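Local coordinates for scaffolding protein (Clostridium cellulolyticum, PDB 1G43) that probably binds crystalline cellulose through this family IIIa cellulose-binding domain, tethering the clostridial cellulosome it organises to its substrate, at residues Gly4-Gln9 with Ile146-Gly151; Gln9-Ser14 with Tyr23-Val28; Ala51-Thr56 with Arg120-Asn125; Cys59-Tyr64 with Asp72-Val77; Leu95-Asn100 with Ile114-Ala119. All coordinates share one frame; numbering follows the deposited sequence.

Contact 1: residues Gly4-Gln9 with Ile146-Gly151; sequences GVVSVQ and ISAFVG
V5, V6 and V8 press onto I146, A148 and V150 in a buried, wholly apolar contact between two strands that belong to different sheets. No hydrogen bond crosses it. The axes of strands 6-9 and 147-150 come within 8.4 Å and run nearly antiparallel, at 153°, so the backbones stand apart and only side chains fill the gap.

V8 does most on its own strand, because its two methyls go to different neighbours. V8 CG1, anti to the backbone N (chi1 179°), reaches I146 CD1 at 3.8 Å, while V8 CG2 rests 4.0 Å from A148 CB. V6 also faces this alanine, its CG2 4.3 Å from A148 CB. I146 has CG1 wedged between its own backbone N and carbonyl carbon, and from there CD1 swings over to V8 at a slant.

This is the face-to-face layering of a beta-sandwich, with the strand near the N-terminus on one sheet and the strand near the C-terminus on the other. At the far end V150 CG2 meets V5 CG1 at 3.9 Å, and V6 CG1 comes to the same V150 methyl at 4.3 Å. I36 of the short strand 36-37 covers V5 and V6, A155 touches both V6 and V150, and Y156 lies on V8. S7 and F149 turn their side chains outward, away from the opposing sheet, F149 against R44 and L154.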
# COMPACT_ATOMS: atom_id res chain seq x y z
N GLY A 4 14.63 -6.89 2.32
CA GLY A 4 14.25 -7.51 3.58
C GLY A 4 14.43 -6.63 4.81
O GLY A 4 14.58 -7.12 5.94
N VAL A 5 14.43 -5.32 4.58
CA VAL A 5 14.56 -4.33 5.63
C VAL A 5 13.23 -4.31 6.36
O VAL A 5 13.14 -3.92 7.53
CB VAL A 5 14.88 -2.98 5.00
CG1 VAL A 5 14.26 -1.84 5.80
CG2 VAL A 5 16.40 -2.82 4.93
N VAL A 6 12.18 -4.74 5.65
CA VAL A 6 10.83 -4.82 6.23
C VAL A 6 10.10 -6.03 5.66
O VAL A 6 10.44 -6.54 4.61
CB VAL A 6 9.99 -3.55 5.94
CG1 VAL A 6 10.73 -2.34 6.44
CG2 VAL A 6 9.69 -3.41 4.45
N SER A 7 9.11 -6.49 6.40
CA SER A 7 8.29 -7.61 5.98
C SER A 7 6.91 -6.98 5.79
O SER A 7 6.57 -6.05 6.52
CB SER A 7 8.25 -8.64 7.11
OG SER A 7 7.25 -9.64 6.91
N VAL A 8 6.11 -7.46 4.84
CA VAL A 8 4.78 -6.85 4.68
C VAL A 8 3.61 -7.82 4.49
O VAL A 8 3.72 -8.80 3.76
CB VAL A 8 4.76 -5.88 3.48
CG1 VAL A 8 3.34 -5.28 3.34
CG2 VAL A 8 5.81 -4.79 3.67
N GLN A 9 2.51 -7.56 5.16
CA GLN A 9 1.32 -8.38 5.01
C GLN A 9 0.23 -7.53 4.38
O GLN A 9 0.22 -6.30 4.52
CB GLN A 9 0.86 -8.95 6.33
CG GLN A 9 1.58 -10.22 6.69
CD GLN A 9 1.02 -10.84 7.95
OE1 GLN A 9 1.01 -10.22 9.02
NE2 GLN A 9 0.54 -12.05 7.82
N ILE A 146 2.59 -6.95 -4.07
CA ILE A 146 2.56 -5.54 -3.73
C ILE A 146 4.00 -5.22 -3.37
O ILE A 146 4.77 -6.12 -3.04
CB ILE A 146 1.58 -5.22 -2.59
CG1 ILE A 146 1.63 -6.29 -1.51
CG2 ILE A 146 0.17 -5.06 -3.16
CD1 ILE A 146 2.52 -5.93 -0.35
N SER A 147 4.38 -3.96 -3.45
CA SER A 147 5.76 -3.64 -3.15
C SER A 147 5.94 -2.57 -2.11
O SER A 147 5.09 -1.70 -1.92
CB SER A 147 6.46 -3.20 -4.41
OG SER A 147 5.61 -2.31 -5.09
N ALA A 148 7.08 -2.67 -1.44
CA ALA A 148 7.46 -1.74 -0.41
C ALA A 148 8.88 -1.33 -0.72
O ALA A 148 9.74 -2.19 -0.96
CB ALA A 148 7.39 -2.40 0.94
N PHE A 149 9.10 -0.01 -0.73
CA PHE A 149 10.40 0.60 -1.00
C PHE A 149 10.84 1.38 0.21
O PHE A 149 10.06 2.10 0.83
CB PHE A 149 10.33 1.58 -2.16
CG PHE A 149 10.08 0.94 -3.48
CD1 PHE A 149 8.80 0.56 -3.84
CD2 PHE A 149 11.12 0.71 -4.36
CE1 PHE A 149 8.56 -0.06 -5.06
CE2 PHE A 149 10.89 0.09 -5.58
CZ PHE A 149 9.59 -0.29 -5.93
N VAL A 150 12.12 1.24 0.55
CA VAL A 150 12.67 1.98 1.66
C VAL A 150 13.78 2.81 1.11
O VAL A 150 14.74 2.27 0.51
CB VAL A 150 13.20 1.03 2.71
CG1 VAL A 150 14.02 1.80 3.72
CG2 VAL A 150 12.02 0.35 3.40
N GLY A 151 13.66 4.13 1.26
CA GLY A 151 14.69 5.01 0.75
C GLY A 151 14.90 4.91 -0.76
O GLY A 151 15.95 5.30 -1.27

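Contact 2: residues Gln9-Ser14 with Tyr23-Val28; sequences QFNNGS and YARFKV
F10 and F26 form the tight side of this hairpin contact, in which strand 9-11 runs antiparallel to strand 23-28. Two hydrogen-bonded pairs, Q9 with K27 and N11 with R25, flank the non-hydrogen-bonded pair F10-F26. The Q9-K27 end is the straighter: Q9 N reaches K27 O at 2.9 Å with 165° at the hydrogen, whereas N11 N to R25 O bends and lengthens to 3.3 Å. The ladder thus slackens as the strand runs out.

In the packed layer the edge of the F10 ring is turned toward the face of F26, offset, with the planes at 63° and F10 CD1 4.1 Å from F26 CE2. F10 holds CG anti to its backbone N (chi1 170°), which carries the ring back along the partner strand until CE1 is 4.0 Å from A24 CA. Water 1 lies in the plane of that ring at its edge; it accepts from N12 ND2 and donates to Y23 O. N12 is held further by T135 O and A137 N.

The other face is more polar and partly open to solvent: Q9, R25 and K27 are partly exposed, whereas F10 and F26 are buried. The extended R25 chain crosses the N11 amide at a slant, the two flat groups turned steeply against each other, and only CD and NH1 come near N11 OD1. That oxygen is already engaged: it accepts from G13 N at 2.8 Å, an Asx turn that ends the strand.

Beyond the hairpin, strand 111-120 continues the sheet along 23-28, F26 packs on L43 of the opposing sheet, and W143 and Y45 lie against F10.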
# COMPACT_ATOMS: atom_id res chain seq x y z
N GLN A 9 2.51 -7.56 5.16
CA GLN A 9 1.32 -8.38 5.01
C GLN A 9 0.23 -7.53 4.38
O GLN A 9 0.22 -6.30 4.52
CB GLN A 9 0.86 -8.95 6.33
CG GLN A 9 1.58 -10.22 6.69
CD GLN A 9 1.02 -10.84 7.95
OE1 GLN A 9 1.01 -10.22 9.02
NE2 GLN A 9 0.54 -12.05 7.82
N PHE A 10 -0.71 -8.19 3.71
CA PHE A 10 -1.75 -7.50 2.99
C PHE A 10 -3.13 -8.14 3.15
O PHE A 10 -3.23 -9.30 3.51
CB PHE A 10 -1.32 -7.49 1.52
CG PHE A 10 -2.37 -7.03 0.56
CD1 PHE A 10 -2.44 -5.70 0.18
CD2 PHE A 10 -3.27 -7.92 0.02
CE1 PHE A 10 -3.40 -5.26 -0.75
CE2 PHE A 10 -4.22 -7.50 -0.90
CZ PHE A 10 -4.29 -6.17 -1.29
N ASN A 11 -4.18 -7.36 2.91
CA ASN A 11 -5.57 -7.83 2.96
C ASN A 11 -6.44 -6.73 2.35
O ASN A 11 -6.04 -5.57 2.33
CB ASN A 11 -6.01 -8.18 4.42
CG ASN A 11 -6.90 -7.10 5.10
OD1 ASN A 11 -7.98 -6.74 4.62
ND2 ASN A 11 -6.44 -6.60 6.25
N ASN A 12 -7.58 -7.10 1.78
CA ASN A 12 -8.51 -6.13 1.21
C ASN A 12 -9.93 -6.49 1.65
O ASN A 12 -10.90 -6.24 0.94
CB ASN A 12 -8.42 -6.08 -0.32
CG ASN A 12 -8.52 -7.45 -0.95
OD1 ASN A 12 -9.02 -8.40 -0.33
ND2 ASN A 12 -8.05 -7.56 -2.18
N GLY A 13 -10.06 -7.08 2.83
CA GLY A 13 -11.38 -7.46 3.32
C GLY A 13 -12.14 -8.25 2.28
O GLY A 13 -13.37 -8.11 2.14
N SER A 14 -11.41 -9.07 1.53
CA SER A 14 -11.97 -9.90 0.49
C SER A 14 -13.03 -9.16 -0.36
O SER A 14 -14.19 -9.54 -0.37
CB SER A 14 -12.58 -11.17 1.11
OG SER A 14 -12.83 -12.15 0.11
N TYR A 23 -9.67 -1.67 -2.01
CA TYR A 23 -9.12 -1.56 -0.67
C TYR A 23 -7.71 -2.07 -0.74
O TYR A 23 -7.44 -2.94 -1.55
CB TYR A 23 -9.90 -2.40 0.34
CG TYR A 23 -11.34 -1.96 0.51
CD1 TYR A 23 -12.30 -2.26 -0.45
CD2 TYR A 23 -11.72 -1.19 1.60
CE1 TYR A 23 -13.58 -1.79 -0.34
CE2 TYR A 23 -13.00 -0.72 1.72
CZ TYR A 23 -13.92 -1.03 0.74
OH TYR A 23 -15.20 -0.54 0.85
N ALA A 24 -6.81 -1.52 0.09
CA ALA A 24 -5.42 -1.92 0.15
C ALA A 24 -4.96 -1.67 1.59
O ALA A 24 -4.80 -0.52 2.01
CB ALA A 24 -4.60 -1.11 -0.80
N ARG A 25 -4.75 -2.74 2.35
CA ARG A 25 -4.33 -2.59 3.74
C ARG A 25 -3.02 -3.30 3.96
O ARG A 25 -2.86 -4.44 3.56
CB ARG A 25 -5.40 -3.13 4.67
CG ARG A 25 -6.73 -2.40 4.44
CD ARG A 25 -7.87 -3.23 4.93
NE ARG A 25 -9.14 -2.53 4.81
CZ ARG A 25 -10.31 -3.08 5.11
NH1 ARG A 25 -10.36 -4.33 5.54
NH2 ARG A 25 -11.42 -2.39 4.97
N PHE A 26 -2.09 -2.63 4.62
CA PHE A 26 -0.78 -3.21 4.85
C PHE A 26 -0.36 -3.22 6.30
O PHE A 26 -0.64 -2.29 7.05
CB PHE A 26 0.30 -2.43 4.10
CG PHE A 26 -0.05 -2.08 2.69
CD1 PHE A 26 -0.82 -0.95 2.42
CD2 PHE A 26 0.41 -2.85 1.64
CE1 PHE A 26 -1.13 -0.60 1.09
CE2 PHE A 26 0.11 -2.51 0.32
CZ PHE A 26 -0.66 -1.39 0.04
N LYS A 27 0.33 -4.29 6.70
CA LYS A 27 0.89 -4.35 8.04
C LYS A 27 2.37 -4.48 7.73
O LYS A 27 2.83 -5.51 7.25
CB LYS A 27 0.37 -5.56 8.82
CG LYS A 27 0.39 -5.29 10.34
CD LYS A 27 0.14 -6.54 11.18
CE LYS A 27 -1.36 -6.75 11.42
NZ LYS A 27 -2.02 -5.53 12.06
N VAL A 28 3.11 -3.40 7.93
CA VAL A 28 4.53 -3.34 7.63
C VAL A 28 5.36 -3.53 8.90
O VAL A 28 5.15 -2.85 9.91
CB VAL A 28 4.90 -1.98 6.96
CG1 VAL A 28 6.40 -1.87 6.78
CG2 VAL A 28 4.20 -1.84 5.60
O HOH W 1 -6.82 -5.04 -3.13

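Contact 3: residues Ala51-Thr56 with Arg120-Asn125; sequences ADKPLT and RNDWSN
R120 meets A51, K53, P54 and L55 where strand 111-120 ends in a type I beta turn, R120 to W123, laid against the approach to strand 55-66. Both segments lie close in sequence to ligands of the calcium ion, D50 just before A51 and D127 two residues after N125. R120 extends its chain alongside L55, with L55 CD2 3.5 Å from R120 CG, and A51 CB sits over one face of the guanidinium, toward its rim. Outside the pair, Q49 O and the F126 ring also hold this arginine.

N121 follows and fixes the backbones: its N donates to P54 O at 3.0 Å. Its amide turns across the proline, OD1 3.2 Å from P54 CB, while ND2 reaches L55 O through water 3. D122 then forms a salt bridge with K53, whose NZ meets OD2 on the syn side at 2.7 Å. The other carboxylate oxygen accepts from S124 N, which makes an Asx turn, and also from S124 OG. S124 OG thus sits at a junction, receiving R120 NH1 at 2.7 Å, in the guanidinium plane, donating its own hydrogen bond to D122 OD1, and taking a weak bond from K53 NZ at 3.4 Å.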
# COMPACT_ATOMS: atom_id res chain seq x y z
N ALA A 51 -10.85 2.58 -16.94
CA ALA A 51 -11.39 3.83 -17.48
C ALA A 51 -10.51 4.97 -16.93
O ALA A 51 -9.96 4.87 -15.84
CB ALA A 51 -12.86 4.05 -17.08
N ASP A 52 -10.40 6.05 -17.68
CA ASP A 52 -9.60 7.17 -17.26
C ASP A 52 -10.48 8.20 -16.51
O ASP A 52 -10.95 9.17 -17.08
CB ASP A 52 -8.95 7.79 -18.51
CG ASP A 52 -7.72 8.61 -18.16
OD1 ASP A 52 -7.47 8.78 -16.94
OD2 ASP A 52 -7.04 9.08 -19.10
N LYS A 53 -10.69 7.96 -15.23
CA LYS A 53 -11.52 8.85 -14.43
C LYS A 53 -10.80 9.34 -13.17
O LYS A 53 -9.91 8.67 -12.65
CB LYS A 53 -12.80 8.13 -14.00
CG LYS A 53 -13.62 7.59 -15.15
CD LYS A 53 -14.95 7.01 -14.67
CE LYS A 53 -15.85 6.75 -15.87
NZ LYS A 53 -17.22 6.36 -15.48
N PRO A 54 -11.19 10.51 -12.67
CA PRO A 54 -10.59 11.10 -11.46
C PRO A 54 -10.81 10.11 -10.30
O PRO A 54 -11.90 9.58 -10.15
CB PRO A 54 -11.42 12.35 -11.23
CG PRO A 54 -12.14 12.58 -12.52
CD PRO A 54 -12.39 11.24 -13.08
N LEU A 55 -9.78 9.88 -9.49
CA LEU A 55 -9.86 8.97 -8.36
C LEU A 55 -9.75 9.72 -7.04
O LEU A 55 -9.22 10.83 -6.98
CB LEU A 55 -8.74 7.93 -8.44
CG LEU A 55 -8.73 7.08 -9.72
CD1 LEU A 55 -7.64 6.01 -9.61
CD2 LEU A 55 -10.07 6.40 -9.92
N THR A 56 -10.30 9.14 -5.98
CA THR A 56 -10.20 9.76 -4.67
C THR A 56 -9.55 8.74 -3.76
O THR A 56 -9.94 7.58 -3.74
CB THR A 56 -11.58 10.19 -4.10
OG1 THR A 56 -12.05 11.29 -4.87
CG2 THR A 56 -11.47 10.66 -2.64
N ARG A 120 -13.53 5.90 -7.83
CA ARG A 120 -13.68 6.94 -8.82
C ARG A 120 -14.66 7.95 -8.25
O ARG A 120 -15.51 7.61 -7.41
CB ARG A 120 -14.23 6.40 -10.13
CG ARG A 120 -13.32 5.44 -10.86
CD ARG A 120 -14.11 4.69 -11.88
NE ARG A 120 -13.31 3.69 -12.56
CZ ARG A 120 -13.81 2.73 -13.32
NH1 ARG A 120 -15.12 2.64 -13.49
NH2 ARG A 120 -13.00 1.85 -13.91
N ASN A 121 -14.53 9.19 -8.69
CA ASN A 121 -15.41 10.24 -8.23
C ASN A 121 -16.87 9.94 -8.55
O ASN A 121 -17.76 10.46 -7.89
CB ASN A 121 -14.99 11.56 -8.84
CG ASN A 121 -13.63 12.03 -8.35
OD1 ASN A 121 -13.16 13.12 -8.71
ND2 ASN A 121 -12.97 11.21 -7.52
N ASP A 122 -17.14 9.09 -9.55
CA ASP A 122 -18.51 8.78 -9.91
C ASP A 122 -18.98 7.45 -9.40
O ASP A 122 -20.04 6.97 -9.78
CB ASP A 122 -18.70 8.83 -11.43
CG ASP A 122 -17.86 7.80 -12.18
OD1 ASP A 122 -17.42 6.77 -11.63
OD2 ASP A 122 -17.64 8.03 -13.38
N TRP A 123 -18.18 6.84 -8.55
CA TRP A 123 -18.49 5.55 -7.97
C TRP A 123 -18.78 4.40 -8.91
O TRP A 123 -19.35 3.41 -8.50
CB TRP A 123 -19.66 5.69 -6.97
CG TRP A 123 -19.30 6.61 -5.88
CD1 TRP A 123 -19.53 7.95 -5.84
CD2 TRP A 123 -18.54 6.29 -4.71
NE1 TRP A 123 -18.95 8.50 -4.71
CE2 TRP A 123 -18.33 7.50 -4.00
CE3 TRP A 123 -18.00 5.11 -4.19
CZ2 TRP A 123 -17.62 7.55 -2.79
CZ3 TRP A 123 -17.29 5.16 -2.99
CH2 TRP A 123 -17.10 6.38 -2.30
N SER A 124 -18.38 4.51 -10.17
CA SER A 124 -18.59 3.40 -11.10
C SER A 124 -17.64 2.26 -10.71
O SER A 124 -16.63 2.47 -10.01
CB SER A 124 -18.34 3.85 -12.57
OG SER A 124 -17.04 4.38 -12.77
N ASN A 125 -17.97 1.07 -11.17
CA ASN A 125 -17.25 -0.15 -10.87
C ASN A 125 -15.94 -0.34 -11.61
O ASN A 125 -15.83 -0.01 -12.77
CB ASN A 125 -18.15 -1.36 -11.20
CG ASN A 125 -19.11 -1.73 -10.06
OD1 ASN A 125 -19.48 -0.90 -9.22
ND2 ASN A 125 -19.51 -2.99 -10.04
O HOH W 2 -10.85 4.44 -13.16
O HOH W 3 -10.87 13.06 -6.42

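Contact 4: residues Cys59-Tyr64 with Asp72-Val77; sequences CDHAGY and DATSKV. Unlike the reference sequence in segment 59-64: C59 (reference Gly).
A62 and T74 are the hub of this contact, where strand 59-64 receives the short 3-10 turn at 74-76. Among the hydrogen bonds, A62 N donates to T74 OG1 at 2.8 Å, with 150° at the hydrogen. The hydroxyl is brought there by a chi1 of -63°, which sets OG1 beside the threonine's own N and sends CG2 over C59 O, 3.6 Å away. The carbonyl of A62 is also used: A73 N reaches A62 O at 2.8 Å, but the bond is bent and weak. Within 72-77, D72 OD1 accepts from T74 N at 2.8 Å, an Asx turn that leads into the 3-10 turn.

The apolar contacts are made by V77 and A73. V77 CG2 is 3.8 Å from A62 CB, and V77 CB is 3.8 Å from the sulfur, SG, of C59, a position where the reference has glycine. Farther along, the Y64 ring brings CE2 near A73 CB, while its hydroxyl bonds to A103 O.

On its opposite edge the strand has a classic beta bulge, D60 and H61 both facing Q115. The chemistry implies regular pairing that ends at G63 with D72: at A62 a threonine hydroxyl serves as acceptor where the neighbouring chain has curled away.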
# COMPACT_ATOMS: atom_id res chain seq x y z
N CYS A 59 -7.32 7.26 3.58
CA CYS A 59 -6.58 6.42 4.53
C CYS A 59 -7.58 6.33 5.67
O CYS A 59 -7.83 7.33 6.33
CB CYS A 59 -5.29 7.03 5.07
SG CYS A 59 -4.45 5.94 6.31
N ASP A 60 -8.16 5.16 5.87
CA ASP A 60 -9.14 4.95 6.93
C ASP A 60 -8.52 4.86 8.33
O ASP A 60 -9.15 5.20 9.32
CB ASP A 60 -9.96 3.68 6.66
CG ASP A 60 -10.70 3.73 5.33
OD1 ASP A 60 -11.17 4.82 4.93
OD2 ASP A 60 -10.83 2.66 4.68
N HIS A 61 -7.28 4.42 8.39
CA HIS A 61 -6.61 4.29 9.68
C HIS A 61 -5.15 3.90 9.49
O HIS A 61 -4.83 3.07 8.64
CB HIS A 61 -7.28 3.20 10.52
CG HIS A 61 -6.48 2.80 11.72
ND1 HIS A 61 -6.47 3.55 12.87
CD2 HIS A 61 -5.59 1.81 11.90
CE1 HIS A 61 -5.59 3.04 13.71
NE2 HIS A 61 -5.04 1.98 13.14
N ALA A 62 -4.28 4.51 10.28
CA ALA A 62 -2.87 4.18 10.24
C ALA A 62 -2.33 4.43 11.64
O ALA A 62 -2.62 5.47 12.24
CB ALA A 62 -2.14 5.03 9.23
N GLY A 63 -1.55 3.49 12.14
CA GLY A 63 -1.01 3.66 13.47
C GLY A 63 0.10 2.70 13.84
O GLY A 63 0.32 1.69 13.15
N TYR A 64 0.81 3.04 14.92
CA TYR A 64 1.90 2.21 15.42
C TYR A 64 2.37 2.57 16.84
O TYR A 64 2.10 3.65 17.36
CB TYR A 64 3.09 2.24 14.46
CG TYR A 64 3.79 3.57 14.40
CD1 TYR A 64 4.85 3.87 15.27
CD2 TYR A 64 3.40 4.54 13.49
CE1 TYR A 64 5.50 5.11 15.22
CE2 TYR A 64 4.04 5.76 13.44
CZ TYR A 64 5.09 6.04 14.31
OH TYR A 64 5.74 7.25 14.22
N ASP A 72 -1.16 7.56 16.29
CA ASP A 72 -2.14 7.48 15.21
C ASP A 72 -1.61 8.35 14.05
O ASP A 72 -1.62 9.58 14.11
CB ASP A 72 -3.50 8.00 15.67
CG ASP A 72 -4.57 7.91 14.59
OD1 ASP A 72 -4.30 8.32 13.44
OD2 ASP A 72 -5.69 7.43 14.90
N ALA A 73 -1.14 7.69 13.01
CA ALA A 73 -0.61 8.43 11.89
C ALA A 73 -1.61 8.56 10.75
O ALA A 73 -1.25 8.98 9.67
CB ALA A 73 0.64 7.73 11.42
N THR A 74 -2.87 8.20 11.00
CA THR A 74 -3.91 8.25 9.96
C THR A 74 -3.90 9.49 9.05
O THR A 74 -3.92 9.37 7.82
CB THR A 74 -5.30 8.14 10.58
OG1 THR A 74 -5.42 6.86 11.21
CG2 THR A 74 -6.38 8.27 9.51
N SER A 75 -3.84 10.67 9.64
CA SER A 75 -3.84 11.89 8.86
C SER A 75 -2.52 12.15 8.13
O SER A 75 -2.46 13.04 7.29
CB SER A 75 -4.18 13.11 9.77
OG SER A 75 -3.16 13.36 10.73
N LYS A 76 -1.47 11.38 8.42
CA LYS A 76 -0.17 11.57 7.78
C LYS A 76 0.09 10.75 6.52
O LYS A 76 1.18 10.83 5.95
CB LYS A 76 0.95 11.25 8.76
CG LYS A 76 1.43 12.45 9.51
CD LYS A 76 0.70 12.66 10.79
CE LYS A 76 1.09 13.99 11.39
NZ LYS A 76 0.86 13.96 12.85
N VAL A 77 -0.88 9.98 6.09
CA VAL A 77 -0.70 9.15 4.91
C VAL A 77 -1.23 9.81 3.64
O VAL A 77 -2.26 10.44 3.65
CB VAL A 77 -1.39 7.79 5.16
CG1 VAL A 77 -1.25 6.89 3.94
CG2 VAL A 77 -0.79 7.17 6.39
O HOH W 4 -7.68 5.56 13.57

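Contact 5: residues Leu95-Asn100 with Ile114-Ala119; sequences LEVALN and IQTRFA
L95 and F118 come from facing strands and pass one another, each directed toward the other's backbone, the leucine's CD2 lying 3.8 Å from F118 CE1 and almost as near F118 CD1, at a slant that is neither squarely over the ring nor at its rim. F118 keeps CG between its backbone N and carbonyl carbon (chi1 65°), which stands the ring up from its strand. The same methyl, L95 CD2, also hangs 4.3 Å from T116 OG1, a hydroxyl that is hydrogen-bonded to A24 O of the adjoining strand.

Next along the pair the approaches are longer. V97 spreads its two branches over two residues of the facing strand: CG1 is 4.3 Å from I114 CG2, and CG2 is 4.4 Å from T116 CG2. Strands 95-99 and 114-119 are opposed across the interior of the beta-sandwich, one in each sheet, their axes 10.1 Å apart at the nearest and their directions 139° from each other. At that spacing the backbones are too far apart to bond, and side chains alone meet in the middle.

At the other end, L99 brings CD1 to within 4.5 Å of I114 CD1. Further residues close the layer: F57 packs on both L95 and T116, and L43 on V97 and I114, while the rings of F81 and Y47 meet F118, each inclined to its plane.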
# COMPACT_ATOMS: atom_id res chain seq x y z
N LEU A 95 -0.96 2.59 -7.41
CA LEU A 95 -1.19 3.45 -6.28
C LEU A 95 0.14 3.52 -5.54
O LEU A 95 0.82 2.52 -5.44
CB LEU A 95 -2.24 2.85 -5.33
CG LEU A 95 -2.24 3.33 -3.87
CD1 LEU A 95 -2.40 4.85 -3.75
CD2 LEU A 95 -3.34 2.60 -3.14
N GLU A 96 0.52 4.69 -5.07
CA GLU A 96 1.73 4.79 -4.27
C GLU A 96 1.34 5.41 -2.96
O GLU A 96 0.86 6.54 -2.92
CB GLU A 96 2.80 5.65 -4.92
CG GLU A 96 4.06 5.68 -4.06
CD GLU A 96 5.21 6.40 -4.72
OE1 GLU A 96 5.14 7.64 -4.85
OE2 GLU A 96 6.17 5.72 -5.14
N VAL A 97 1.51 4.66 -1.88
CA VAL A 97 1.19 5.16 -0.55
C VAL A 97 2.46 5.69 0.11
O VAL A 97 3.50 5.04 0.09
CB VAL A 97 0.57 4.04 0.31
CG1 VAL A 97 0.21 4.58 1.67
CG2 VAL A 97 -0.67 3.50 -0.35
N ALA A 98 2.39 6.89 0.66
CA ALA A 98 3.55 7.47 1.31
C ALA A 98 3.12 8.13 2.60
O ALA A 98 1.93 8.23 2.86
CB ALA A 98 4.19 8.49 0.42
N LEU A 99 4.07 8.57 3.41
CA LEU A 99 3.77 9.23 4.68
C LEU A 99 4.53 10.56 4.77
O LEU A 99 5.66 10.67 4.30
CB LEU A 99 4.11 8.33 5.87
CG LEU A 99 3.37 6.99 5.94
CD1 LEU A 99 4.19 5.93 5.27
CD2 LEU A 99 3.14 6.59 7.37
N ASN A 100 3.90 11.57 5.37
CA ASN A 100 4.53 12.88 5.48
C ASN A 100 5.86 12.87 6.28
O ASN A 100 6.17 11.94 7.02
CB ASN A 100 3.57 13.90 6.12
CG ASN A 100 2.27 14.06 5.33
OD1 ASN A 100 2.27 14.06 4.09
ND2 ASN A 100 1.14 14.21 6.06
N ILE A 114 -1.58 0.22 7.94
CA ILE A 114 -2.03 1.27 7.06
C ILE A 114 -3.22 0.81 6.22
O ILE A 114 -3.05 -0.00 5.31
CB ILE A 114 -0.88 1.67 6.13
CG1 ILE A 114 0.36 2.00 6.96
CG2 ILE A 114 -1.28 2.86 5.29
CD1 ILE A 114 1.52 2.47 6.15
N GLN A 115 -4.41 1.33 6.51
CA GLN A 115 -5.61 0.92 5.80
C GLN A 115 -6.06 2.01 4.88
O GLN A 115 -6.35 3.11 5.31
CB GLN A 115 -6.72 0.52 6.76
CG GLN A 115 -6.28 -0.64 7.66
CD GLN A 115 -7.42 -1.23 8.49
OE1 GLN A 115 -7.99 -0.58 9.36
NE2 GLN A 115 -7.75 -2.48 8.22
N THR A 116 -6.10 1.66 3.60
CA THR A 116 -6.43 2.61 2.56
C THR A 116 -7.45 2.08 1.57
O THR A 116 -7.69 0.87 1.44
CB THR A 116 -5.18 2.98 1.73
OG1 THR A 116 -4.92 1.93 0.79
CG2 THR A 116 -3.94 3.14 2.62
N ARG A 117 -8.04 3.03 0.84
CA ARG A 117 -8.99 2.69 -0.19
C ARG A 117 -9.06 3.84 -1.18
O ARG A 117 -8.65 4.96 -0.87
CB ARG A 117 -10.38 2.39 0.41
CG ARG A 117 -11.28 3.60 0.71
CD ARG A 117 -12.49 3.21 1.56
NE ARG A 117 -12.73 4.23 2.57
CZ ARG A 117 -13.69 5.13 2.50
NH1 ARG A 117 -14.54 5.14 1.48
NH2 ARG A 117 -13.78 6.05 3.44
N PHE A 118 -9.53 3.55 -2.37
CA PHE A 118 -9.71 4.58 -3.36
C PHE A 118 -10.86 4.20 -4.30
O PHE A 118 -11.19 3.03 -4.46
CB PHE A 118 -8.42 4.90 -4.12
CG PHE A 118 -7.89 3.79 -4.96
CD1 PHE A 118 -7.04 2.83 -4.41
CD2 PHE A 118 -8.16 3.74 -6.31
CE1 PHE A 118 -6.47 1.84 -5.21
CE2 PHE A 118 -7.60 2.76 -7.13
CZ PHE A 118 -6.74 1.80 -6.57
N ALA A 119 -11.48 5.21 -4.90
CA ALA A 119 -12.62 4.98 -5.78
C ALA A 119 -12.70 6.10 -6.81
O ALA A 119 -12.01 7.12 -6.71
CB ALA A 119 -13.89 4.93 -4.94

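Overall arrangement
Contacts 1 and 5 are the buried ones, each joining the two facing sheets by almost wholly apolar side chains, without a hydrogen bond across. Contact 2 works within one sheet, pairing backbones; it shares Q9 and strand 6-11 with contact 1, and through strand 18-30 it adjoins contact 5, F26 O and A24 O meeting I114 and T116. Contacts 3 and 4 both use strand 55-66, toward its two ends, with strand 111-120 beside it. There the chemistry changes with exposure: contact 3, at the surface near the calcium ion, relies on a salt bridge, an arginine and a serine, whereas contact 4, partly buried, mixes turn hydrogen bonds with a V77 that also touches V97 of contact 5.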